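Local coordinates for putative type VI secretion protein (Escherichia coli, PDB 4HH5) that probably works as a ClpA/ClpB-family ATPase of type VI secretion, represented here by its alpha-helical N-terminal domain, at residues A[115-127]-A[135-147]. Residues are numbered along the deposited sequence; the frame is centred on the assembly and turned at random.
Sequences SVHLLGALTENPH and WPLLTLSQSQLQR
Thr-123 OG1 donates a hydrogen bond to Leu-140 O, 2.8 Å away, and this is the direct polar link between helix 115-124 and the turn that leads into helix 142-147. With OG1 anti to the backbone N (chi1 -158°), the hydroxyl reaches that carbonyl tilted 23° from its plane, while Thr-123 CG2 faces the start of the second helix, 4.0 Å from Gln-142 N. Three waters extend the link. One bridges Thr-123 O and Leu-138 O, another takes the N-H of Gln-142 and donates to Glu-124 OE2, and the third joins Val-116 O to Gln-142 OE1. The bend at chi2 of Gln-142 lays its amide against the backbone of Gly-120, where the helix presents no side chain; OE1 comes within 2.9 Å of Gly-120 CA.

Leu-145 packs beside it, its CD1 at 3.7 Å from Gly-120 CA and its CD2 touching both Val-116 CG2 and Leu-119 CD2. The second methyl of Leu-119, CD1, turns to Leu-137, 3.6 Å from its CB, the two side chains crossing at about a right angle. Both methyls of Leu-138 touch Pro-126 CB, and CD2 also meets Leu-122. Leu-55 and Leu-58 of helix 54-61 continue the apolar layer beyond Leu-119.

Within this Clp N-terminal domain, helix 115-124 thus packs on Leu-145 of the nearly antiparallel helix 142-147 (163°) and on Leu-137 and Leu-138 of the preceding 3-10 turn, with water bridging the more exposed side. Leu-137 O, buried under Leu-119 CD1 without a polar partner in the model, is a probable energetic cost of that close apolar fit.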
ATOM      1  N   SER A 115       1.283   6.409   0.344  1.00 15.91           N
ATOM      2  CA  SER A 115       0.596   5.354   1.105  1.00 15.42           C
ATOM      3  C   SER A 115      -0.760   5.739   1.674  1.00 18.69           C
ATOM      4  O   SER A 115      -1.634   4.881   1.756  1.00 18.95           O
ATOM      5  CB  SER A 115       1.500   4.703   2.149  1.00 18.07           C
ATOM      6  OG  SER A 115       1.858   5.615   3.170  1.00 22.53           O
ATOM      7  N   VAL A 116      -0.976   7.030   1.988  1.00 14.97           N
ATOM      8  CA  VAL A 116      -2.285   7.491   2.478  1.00 14.17           C
ATOM      9  C   VAL A 116      -3.379   7.288   1.416  1.00 16.15           C
ATOM     10  O   VAL A 116      -4.524   7.061   1.783  1.00 15.03           O
ATOM     11  CB  VAL A 116      -2.268   8.934   3.064  1.00 17.38           C
ATOM     12  CG1 VAL A 116      -2.154   9.992   1.965  1.00 16.96           C
ATOM     13  CG2 VAL A 116      -3.496   9.189   3.937  1.00 17.18           C
ATOM     14  N   HIS A 117      -3.019   7.348   0.108  1.00 13.27           N
ATOM     15  CA  HIS A 117      -3.970   7.127  -0.996  1.00 13.10           C
ATOM     16  C   HIS A 117      -4.307   5.653  -1.105  1.00 17.71           C
ATOM     17  O   HIS A 117      -5.450   5.314  -1.404  1.00 17.56           O
ATOM     18  CB  HIS A 117      -3.443   7.674  -2.336  1.00 13.14           C
ATOM     19  CG  HIS A 117      -3.126   9.138  -2.293  1.00 16.44           C
ATOM     20  ND1 HIS A 117      -1.964   9.637  -2.848  1.00 18.21           N
ATOM     21  CD2 HIS A 117      -3.835  10.164  -1.762  1.00 17.80           C
ATOM     22  CE1 HIS A 117      -2.000  10.945  -2.642  1.00 17.68           C
ATOM     23  NE2 HIS A 117      -3.100  11.303  -1.975  1.00 17.58           N
ATOM     24  N   LEU A 118      -3.324   4.777  -0.831  1.00 15.11           N
ATOM     25  CA  LEU A 118      -3.540   3.327  -0.798  1.00 16.56           C
ATOM     26  C   LEU A 118      -4.460   3.036   0.388  1.00 20.72           C
ATOM     27  O   LEU A 118      -5.346   2.195   0.278  1.00 19.73           O
ATOM     28  CB  LEU A 118      -2.211   2.563  -0.618  1.00 17.37           C
ATOM     29  CG  LEU A 118      -1.109   2.804  -1.676  1.00 22.90           C
ATOM     30  CD1 LEU A 118       0.206   2.144  -1.254  1.00 23.57           C
ATOM     31  CD2 LEU A 118      -1.517   2.266  -3.035  1.00 24.87           C
ATOM     32  N   LEU A 119      -4.280   3.778   1.508  1.00 19.68           N
ATOM     33  CA  LEU A 119      -5.119   3.612   2.690  1.00 19.88           C
ATOM     34  C   LEU A 119      -6.540   4.095   2.416  1.00 24.24           C
ATOM     35  O   LEU A 119      -7.496   3.411   2.783  1.00 24.39           O
ATOM     36  CB  LEU A 119      -4.512   4.302   3.922  1.00 20.25           C
ATOM     37  CG  LEU A 119      -5.206   4.006   5.239  1.00 25.02           C
ATOM     38  CD1 LEU A 119      -5.108   2.525   5.601  1.00 25.20           C
ATOM     39  CD2 LEU A 119      -4.629   4.846   6.338  1.00 27.78           C
ATOM     40  N   GLY A 120      -6.659   5.222   1.717  1.00 21.49           N
ATOM     41  CA  GLY A 120      -7.946   5.780   1.318  1.00 21.24           C
ATOM     42  C   GLY A 120      -8.719   4.833   0.428  1.00 24.21           C
ATOM     43  O   GLY A 120      -9.924   4.634   0.618  1.00 23.06           O
ATOM     44  N   ALA A 121      -8.010   4.198  -0.522  1.00 20.75           N
ATOM     45  CA  ALA A 121      -8.585   3.210  -1.428  1.00 20.41           C
ATOM     46  C   ALA A 121      -9.070   1.984  -0.628  1.00 23.16           C
ATOM     47  O   ALA A 121     -10.205   1.546  -0.815  1.00 21.53           O
ATOM     48  CB  ALA A 121      -7.560   2.798  -2.472  1.00 21.27           C
ATOM     49  N   LEU A 122      -8.241   1.503   0.311  1.00 21.52           N
ATOM     50  CA  LEU A 122      -8.527   0.359   1.180  1.00 23.11           C
ATOM     51  C   LEU A 122      -9.742   0.547   2.094  1.00 27.27           C
ATOM     52  O   LEU A 122     -10.548  -0.375   2.230  1.00 26.04           O
ATOM     53  CB  LEU A 122      -7.290  -0.011   2.010  1.00 23.96           C
ATOM     54  CG  LEU A 122      -7.317  -1.391   2.653  1.00 30.66           C
ATOM     55  CD1 LEU A 122      -7.175  -2.488   1.591  1.00 31.43           C
ATOM     56  CD2 LEU A 122      -6.240  -1.513   3.726  1.00 34.29           C
ATOM     57  N   THR A 123      -9.874   1.726   2.716  1.00 24.04           N
ATOM     58  CA  THR A 123     -10.989   2.022   3.624  1.00 24.09           C
ATOM     59  C   THR A 123     -12.351   2.079   2.895  1.00 27.71           C
ATOM     60  O   THR A 123     -13.390   1.826   3.510  1.00 25.95           O
ATOM     61  CB  THR A 123     -10.645   3.229   4.527  1.00 32.55           C
ATOM     62  OG1 THR A 123     -11.457   3.205   5.704  1.00 36.10           O
ATOM     63  CG2 THR A 123     -10.775   4.566   3.815  1.00 29.56           C
ATOM     64  N   GLU A 124     -12.328   2.401   1.586  1.00 24.75           N
ATOM     65  CA  GLU A 124     -13.516   2.472   0.723  1.00 26.04           C
ATOM     66  C   GLU A 124     -13.811   1.133   0.041  1.00 29.46           C
ATOM     67  O   GLU A 124     -14.931   0.911  -0.416  1.00 30.30           O
ATOM     68  CB  GLU A 124     -13.362   3.592  -0.317  1.00 28.02           C
ATOM     69  CG  GLU A 124     -13.682   4.975   0.231  1.00 42.42           C
ATOM     70  CD  GLU A 124     -15.147   5.375   0.319  1.00 71.61           C
ATOM     71  OE1 GLU A 124     -16.011   4.649  -0.223  1.00 72.46           O
ATOM     72  OE2 GLU A 124     -15.425   6.442   0.915  1.00 65.30           O
ATOM     73  N   ASN A 125     -12.808   0.243  -0.029  1.00 24.89           N
ATOM     74  CA  ASN A 125     -12.937  -1.096  -0.607  1.00 23.55           C
ATOM     75  C   ASN A 125     -12.230  -2.086   0.344  1.00 26.86           C
ATOM     76  O   ASN A 125     -11.156  -2.589  -0.001  1.00 25.06           O
ATOM     77  CB  ASN A 125     -12.318  -1.118  -2.011  1.00 22.71           C
ATOM     78  CG  ASN A 125     -12.688  -2.307  -2.871  1.00 42.33           C
ATOM     79  OD1 ASN A 125     -13.379  -3.245  -2.447  1.00 34.12           O
ATOM     80  ND2 ASN A 125     -12.209  -2.299  -4.107  1.00 30.93           N
ATOM     81  N   PRO A 126     -12.779  -2.343   1.570  1.00 24.23           N
ATOM     82  CA  PRO A 126     -12.068  -3.219   2.526  1.00 24.80           C
ATOM     83  C   PRO A 126     -11.746  -4.640   2.079  1.00 30.66           C
ATOM     84  O   PRO A 126     -10.773  -5.217   2.566  1.00 30.13           O
ATOM     85  CB  PRO A 126     -12.928  -3.169   3.794  1.00 26.54           C
ATOM     86  CG  PRO A 126     -14.259  -2.701   3.344  1.00 30.53           C
ATOM     87  CD  PRO A 126     -14.025  -1.811   2.161  1.00 25.53           C
ATOM     88  N   HIS A 127     -12.502  -5.174   1.113  1.00 29.22           N
ATOM     89  CA  HIS A 127     -12.276  -6.527   0.605  1.00 30.49           C
ATOM     90  C   HIS A 127     -11.043  -6.727  -0.279  1.00 31.30           C
ATOM     91  O   HIS A 127     -10.744  -7.864  -0.646  1.00 29.58           O
ATOM     92  CB  HIS A 127     -13.554  -7.139   0.022  1.00 33.06           C
ATOM     93  CG  HIS A 127     -14.621  -7.359   1.049  1.00 37.83           C
ATOM     94  ND1 HIS A 127     -15.951  -7.090   0.775  1.00 40.38           N
ATOM     95  CD2 HIS A 127     -14.519  -7.803   2.327  1.00 40.68           C
ATOM     96  CE1 HIS A 127     -16.614  -7.397   1.879  1.00 40.33           C
ATOM     97  NE2 HIS A 127     -15.792  -7.817   2.845  1.00 40.69           N
ATOM     98  N   TRP A 135      -7.551  -4.636  10.601  1.00 18.85           N
ATOM     99  CA  TRP A 135      -8.704  -3.832  11.034  1.00 18.09           C
ATOM    100  C   TRP A 135      -8.383  -2.362  11.435  1.00 20.33           C
ATOM    101  O   TRP A 135      -9.208  -1.506  11.099  1.00 20.18           O
ATOM    102  CB  TRP A 135      -9.564  -4.567  12.095  1.00 17.02           C
ATOM    103  CG  TRP A 135      -8.884  -4.735  13.418  1.00 17.82           C
ATOM    104  CD1 TRP A 135      -8.210  -5.834  13.860  1.00 20.73           C
ATOM    105  CD2 TRP A 135      -8.804  -3.762  14.470  1.00 17.78           C
ATOM    106  NE1 TRP A 135      -7.699  -5.602  15.118  1.00 20.30           N
ATOM    107  CE2 TRP A 135      -8.030  -4.329  15.507  1.00 21.37           C
ATOM    108  CE3 TRP A 135      -9.261  -2.434  14.611  1.00 19.06           C
ATOM    109  CZ2 TRP A 135      -7.718  -3.627  16.677  1.00 20.85           C
ATOM    110  CZ3 TRP A 135      -8.933  -1.732  15.762  1.00 20.58           C
ATOM    111  CH2 TRP A 135      -8.175  -2.327  16.780  1.00 21.14           C
ATOM    112  N   PRO A 136      -7.217  -1.998  12.074  1.00 15.67           N
ATOM    113  CA  PRO A 136      -6.977  -0.567  12.402  1.00 15.42           C
ATOM    114  C   PRO A 136      -6.902   0.356  11.186  1.00 19.58           C
ATOM    115  O   PRO A 136      -7.288   1.522  11.267  1.00 16.97           O
ATOM    116  CB  PRO A 136      -5.635  -0.588  13.152  1.00 17.15           C
ATOM    117  CG  PRO A 136      -5.517  -2.007  13.680  1.00 21.36           C
ATOM    118  CD  PRO A 136      -6.096  -2.834  12.566  1.00 16.88           C
ATOM    119  N   LEU A 137      -6.424  -0.179  10.053  1.00 18.77           N
ATOM    120  CA  LEU A 137      -6.292   0.539   8.782  1.00 19.22           C
ATOM    121  C   LEU A 137      -7.674   0.942   8.224  1.00 24.43           C
ATOM    122  O   LEU A 137      -7.761   1.869   7.430  1.00 26.00           O
ATOM    123  CB  LEU A 137      -5.532  -0.355   7.775  1.00 19.44           C
ATOM    124  CG  LEU A 137      -3.989  -0.416   7.911  1.00 23.70           C
ATOM    125  CD1 LEU A 137      -3.543  -1.259   9.099  1.00 23.53           C
ATOM    126  CD2 LEU A 137      -3.360  -0.986   6.662  1.00 25.53           C
ATOM    127  N   LEU A 138      -8.746   0.263   8.660  1.00 21.41           N
ATOM    128  CA  LEU A 138     -10.127   0.526   8.230  1.00 21.92           C
ATOM    129  C   LEU A 138     -10.888   1.495   9.153  1.00 25.30           C
ATOM    130  O   LEU A 138     -12.065   1.777   8.902  1.00 25.42           O
ATOM    131  CB  LEU A 138     -10.902  -0.806   8.085  1.00 22.24           C
ATOM    132  CG  LEU A 138     -10.247  -1.912   7.235  1.00 27.48           C
ATOM    133  CD1 LEU A 138     -11.097  -3.172   7.237  1.00 28.12           C
ATOM    134  CD2 LEU A 138      -9.988  -1.446   5.798  1.00 29.56           C
ATOM    135  N   THR A 139     -10.226   2.005  10.212  1.00 22.15           N
ATOM    136  CA  THR A 139     -10.856   2.887  11.207  1.00 22.37           C
ATOM    137  C   THR A 139     -11.029   4.341  10.788  1.00 27.70           C
ATOM    138  O   THR A 139     -11.957   4.990  11.265  1.00 27.62           O
ATOM    139  CB  THR A 139     -10.235   2.745  12.612  1.00 26.36           C
ATOM    140  OG1 THR A 139      -8.873   3.165  12.575  1.00 26.68           O
ATOM    141  CG2 THR A 139     -10.367   1.334  13.184  1.00 22.98           C
ATOM    142  N   LEU A 140     -10.137   4.864   9.933  1.00 23.80           N
ATOM    143  CA  LEU A 140     -10.222   6.251   9.470  1.00 23.15           C
ATOM    144  C   LEU A 140     -10.955   6.298   8.138  1.00 25.97           C
ATOM    145  O   LEU A 140     -10.757   5.425   7.303  1.00 26.61           O
ATOM    146  CB  LEU A 140      -8.816   6.882   9.324  1.00 23.20           C
ATOM    147  CG  LEU A 140      -7.934   6.933  10.582  1.00 27.39           C
ATOM    148  CD1 LEU A 140      -6.471   7.071  10.215  1.00 26.94           C
ATOM    149  CD2 LEU A 140      -8.364   8.054  11.526  1.00 29.92           C
ATOM    150  N   SER A 141     -11.832   7.286   7.955  1.00 20.35           N
ATOM    151  CA  SER A 141     -12.556   7.469   6.703  1.00 18.72           C
ATOM    152  C   SER A 141     -11.673   8.261   5.725  1.00 20.80           C
ATOM    153  O   SER A 141     -10.691   8.875   6.156  1.00 19.65           O
ATOM    154  CB  SER A 141     -13.843   8.234   6.955  1.00 19.00           C
ATOM    155  OG  SER A 141     -13.536   9.563   7.338  1.00 23.75           O
ATOM    156  N   GLN A 142     -12.052   8.307   4.435  1.00 17.82           N
ATOM    157  CA  GLN A 142     -11.312   9.087   3.434  1.00 18.06           C
ATOM    158  C   GLN A 142     -11.342  10.575   3.775  1.00 20.59           C
ATOM    159  O   GLN A 142     -10.324  11.256   3.606  1.00 19.29           O
ATOM    160  CB  GLN A 142     -11.843   8.822   2.010  1.00 19.98           C
ATOM    161  CG  GLN A 142     -11.113   9.584   0.880  1.00 31.09           C
ATOM    162  CD  GLN A 142      -9.602   9.500   0.961  1.00 49.11           C
ATOM    163  OE1 GLN A 142      -9.007   8.445   0.794  1.00 46.11           O
ATOM    164  NE2 GLN A 142      -8.945  10.617   1.207  1.00 38.77           N
ATOM    165  N   SER A 143     -12.481  11.067   4.309  1.00 18.29           N
ATOM    166  CA  SER A 143     -12.610  12.475   4.706  1.00 19.80           C
ATOM    167  C   SER A 143     -11.648  12.803   5.845  1.00 22.02           C
ATOM    168  O   SER A 143     -11.012  13.853   5.803  1.00 21.60           O
ATOM    169  CB  SER A 143     -14.050  12.844   5.058  1.00 24.59           C
ATOM    170  OG  SER A 143     -14.644  11.877   5.905  1.00 40.03           O
ATOM    171  N   GLN A 144     -11.469  11.873   6.807  1.00 17.90           N
ATOM    172  CA  GLN A 144     -10.520  12.057   7.909  1.00 17.33           C
ATOM    173  C   GLN A 144      -9.078  12.077   7.403  1.00 19.10           C
ATOM    174  O   GLN A 144      -8.292  12.918   7.836  1.00 17.75           O
ATOM    175  CB  GLN A 144     -10.721  11.010   9.013  1.00 18.89           C
ATOM    176  CG  GLN A 144     -12.008  11.248   9.809  1.00 23.62           C
ATOM    177  CD  GLN A 144     -12.351  10.126  10.752  1.00 35.04           C
ATOM    178  OE1 GLN A 144     -12.069   8.953  10.503  1.00 25.09           O
ATOM    179  NE2 GLN A 144     -13.010  10.463  11.845  1.00 33.42           N
ATOM    180  N   LEU A 145      -8.740  11.178   6.469  1.00 15.51           N
ATOM    181  CA  LEU A 145      -7.391  11.107   5.884  1.00 15.00           C
ATOM    182  C   LEU A 145      -7.015  12.390   5.159  1.00 18.64           C
ATOM    183  O   LEU A 145      -5.877  12.857   5.266  1.00 17.08           O
ATOM    184  CB  LEU A 145      -7.269   9.901   4.934  1.00 14.80           C
ATOM    185  CG  LEU A 145      -7.373   8.529   5.588  1.00 19.02           C
ATOM    186  CD1 LEU A 145      -7.469   7.452   4.545  1.00 19.35           C
ATOM    187  CD2 LEU A 145      -6.222   8.275   6.555  1.00 20.41           C
ATOM    188  N   GLN A 146      -7.982  12.958   4.432  1.00 17.14           N
ATOM    189  CA  GLN A 146      -7.838  14.204   3.677  1.00 18.07           C
ATOM    190  C   GLN A 146      -7.525  15.365   4.632  1.00 20.45           C
ATOM    191  O   GLN A 146      -6.606  16.144   4.376  1.00 20.17           O
ATOM    192  CB  GLN A 146      -9.151  14.471   2.934  1.00 20.05           C
ATOM    193  CG  GLN A 146      -9.003  15.234   1.644  1.00 40.59           C
ATOM    194  CD  GLN A 146     -10.372  15.581   1.131  1.00 61.07           C
ATOM    195  OE1 GLN A 146     -11.080  14.748   0.555  1.00 53.62           O
ATOM    196  NE2 GLN A 146     -10.803  16.797   1.412  1.00 55.53           N
ATOM    197  N   ARG A 147      -8.264  15.444   5.759  1.00 16.47           N
ATOM    198  CA  ARG A 147      -8.102  16.470   6.791  1.00 16.84           C
ATOM    199  C   ARG A 147      -6.751  16.368   7.484  1.00 19.54           C
ATOM    200  O   ARG A 147      -6.251  17.382   7.971  1.00 18.37           O
ATOM    201  CB  ARG A 147      -9.225  16.377   7.837  1.00 18.98           C
ATOM    202  CG  ARG A 147     -10.601  16.774   7.301  1.00 28.12           C
ATOM    203  CD  ARG A 147     -11.728  16.279   8.199  1.00 37.25           C
ATOM    204  NE  ARG A 147     -11.679  16.878   9.537  1.00 40.84           N
ATOM    205  CZ  ARG A 147     -12.362  16.430  10.586  1.00 60.96           C
ATOM    206  NH1 ARG A 147     -13.158  15.373  10.466  1.00 52.29           N
ATOM    207  NH2 ARG A 147     -12.258  17.036  11.761  1.00 47.07           N
TER
HETATM  208  O   HOH W   1      -6.390   9.073   1.009  1.00 26.48           O
HETATM  209  O   HOH W   2     -13.424   0.968   6.235  1.00 40.18           O
HETATM  210  O   HOH W   3     -14.127   6.474   3.640  1.00 31.34           O